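Local coordinates for putative regulatory protein (Streptomyces coelicolor A3, PDB 2PZ9), which probably binds DNA as a TetR-family transcriptional regulator, through a predicted helix-turn-helix motif near its N-terminus, at residues T207-E210 with H211-R215. Residues are numbered along the deposited sequence; the frame is centred on the assembly and turned at random.
Sequences TAVE and HMFPR
The chain leaves the C-terminal end of helix 198-212, the last helix of this TetR-like chain, where the Glu210 side chain meets Pro214 and Arg215. With CG anti to the backbone N (chi1 165°), the Glu210 side chain bends at chi2 and crosses those of Pro214 and Arg215 at about a right angle, and its OE1 accepts a nearly straight hydrogen bond from Arg215 N (3.2 Å) on the syn side, 25° out of the carboxylate plane. The other oxygen, OE2, lies against Pro214 CB at 3.4 Å. Replacing Glu210 by alanine removes the carboxylate, which is likely to leave Arg215 N without this acceptor and Pro214 without its contact with OE2. The final helical bond, Phe213 N to Val209 O (3.0 Å), is made by the first residue to leave helical geometry. One turn back, Thr207 O is gripped twice, by His211 N and by His211 ND1 (both 2.9 Å), the imidazole donor standing above the carbonyl plane while Thr207 CG2 meets the ring edge in plane. Val209 and Phe213 pack on helix 100-113, Phe213 and Met212, a selenomethionine, on helix 165-176; Arg215 NE forms a salt bridge with Asp99, and Ala208 and Met212 pack against Met212 and Ala208 of the second subunit.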
loop_
_atom_site.group_PDB
_atom_site.type_symbol
_atom_site.label_atom_id
_atom_site.label_comp_id
_atom_site.label_asym_id
_atom_site.label_seq_id
_atom_site.Cartn_x
_atom_site.Cartn_y
_atom_site.Cartn_z
ATOM N N THR A 207 -17.765 -7.301 -2.610
ATOM C CA THR A 207 -18.931 -6.646 -3.173
ATOM C C THR A 207 -18.468 -5.496 -4.024
ATOM O O THR A 207 -18.976 -5.293 -5.117
ATOM C CB THR A 207 -19.860 -6.151 -2.071
ATOM O OG1 THR A 207 -20.332 -7.282 -1.323
ATOM C CG2 THR A 207 -21.047 -5.405 -2.649
ATOM N N ALA A 208 -17.473 -4.764 -3.542
ATOM C CA ALA A 208 -16.925 -3.644 -4.284
ATOM C C ALA A 208 -16.350 -4.086 -5.633
ATOM O O ALA A 208 -16.488 -3.385 -6.653
ATOM C CB ALA A 208 -15.874 -2.925 -3.457
ATOM N N VAL A 209 -15.701 -5.242 -5.643
ATOM C CA VAL A 209 -15.048 -5.712 -6.852
ATOM C C VAL A 209 -16.125 -6.206 -7.788
ATOM O O VAL A 209 -16.037 -5.993 -9.011
ATOM C CB VAL A 209 -13.981 -6.795 -6.578
ATOM C CG1 VAL A 209 -13.400 -7.350 -7.882
ATOM C CG2 VAL A 209 -12.866 -6.224 -5.736
ATOM N N GLU A 210 -17.152 -6.839 -7.208
ATOM C CA GLU A 210 -18.350 -7.157 -7.965
ATOM C C GLU A 210 -18.917 -5.904 -8.644
ATOM O O GLU A 210 -19.287 -5.958 -9.821
ATOM C CB GLU A 210 -19.403 -7.841 -7.102
ATOM C CG GLU A 210 -20.824 -7.890 -7.734
ATOM C CD GLU A 210 -20.910 -8.662 -9.085
ATOM O OE1 GLU A 210 -20.129 -9.633 -9.306
ATOM O OE2 GLU A 210 -21.779 -8.306 -9.930
ATOM N N HIS A 211 -18.964 -4.775 -7.940
ATOM C CA HIS A 211 -19.474 -3.558 -8.571
ATOM C C HIS A 211 -18.611 -3.083 -9.716
ATOM O O HIS A 211 -19.133 -2.677 -10.730
ATOM C CB HIS A 211 -19.729 -2.447 -7.562
ATOM C CG HIS A 211 -20.975 -2.654 -6.769
ATOM N ND1 HIS A 211 -20.984 -3.285 -5.540
ATOM C CD2 HIS A 211 -22.265 -2.360 -7.047
ATOM C CE1 HIS A 211 -22.220 -3.345 -5.086
ATOM N NE2 HIS A 211 -23.015 -2.790 -5.981
HETATM N N MSE A 212 -17.296 -3.162 -9.584
HETATM C CA MSE A 212 -16.436 -2.759 -10.689
HETATM C C MSE A 212 -16.563 -3.607 -11.940
HETATM O O MSE A 212 -16.843 -3.088 -13.021
HETATM C CB MSE A 212 -15.010 -2.788 -10.263
HETATM C CG MSE A 212 -14.581 -1.514 -9.701
HETATM SE SE MSE A 212 -13.079 -1.993 -8.591
HETATM C CE MSE A 212 -11.663 -2.330 -9.921
ATOM N N PHE A 213 -16.334 -4.907 -11.788
ATOM C CA PHE A 213 -16.420 -5.845 -12.904
ATOM C C PHE A 213 -17.475 -6.912 -12.609
ATOM O O PHE A 213 -17.142 -7.960 -12.040
ATOM C CB PHE A 213 -15.063 -6.509 -13.156
ATOM C CG PHE A 213 -13.884 -5.613 -12.905
ATOM C CD1 PHE A 213 -13.233 -5.624 -11.669
ATOM C CD2 PHE A 213 -13.404 -4.777 -13.903
ATOM C CE1 PHE A 213 -12.131 -4.800 -11.444
ATOM C CE2 PHE A 213 -12.306 -3.955 -13.675
ATOM C CZ PHE A 213 -11.671 -3.968 -12.454
ATOM N N PRO A 214 -18.748 -6.658 -12.992
ATOM C CA PRO A 214 -19.844 -7.542 -12.558
ATOM C C PRO A 214 -19.819 -8.919 -13.248
ATOM O O PRO A 214 -19.881 -8.981 -14.491
ATOM C CB PRO A 214 -21.109 -6.754 -12.922
ATOM C CG PRO A 214 -20.631 -5.386 -13.355
ATOM C CD PRO A 214 -19.241 -5.555 -13.834
ATOM N N ARG A 215 -19.710 -9.997 -12.448
ATOM C CA ARG A 215 -19.668 -11.397 -12.954
ATOM C C ARG A 215 -20.790 -11.748 -13.967
ATOM O O ARG A 215 -21.921 -11.236 -13.844
ATOM C CB ARG A 215 -19.685 -12.398 -11.797
ATOM C CG ARG A 215 -18.439 -12.385 -10.963
ATOM C CD ARG A 215 -18.528 -13.451 -9.883
ATOM N NE ARG A 215 -18.107 -14.779 -10.351
ATOM C CZ ARG A 215 -18.900 -15.848 -10.478
ATOM N NH1 ARG A 215 -20.195 -15.776 -10.176
ATOM N NH2 ARG A 215 -18.395 -17.005 -10.906
#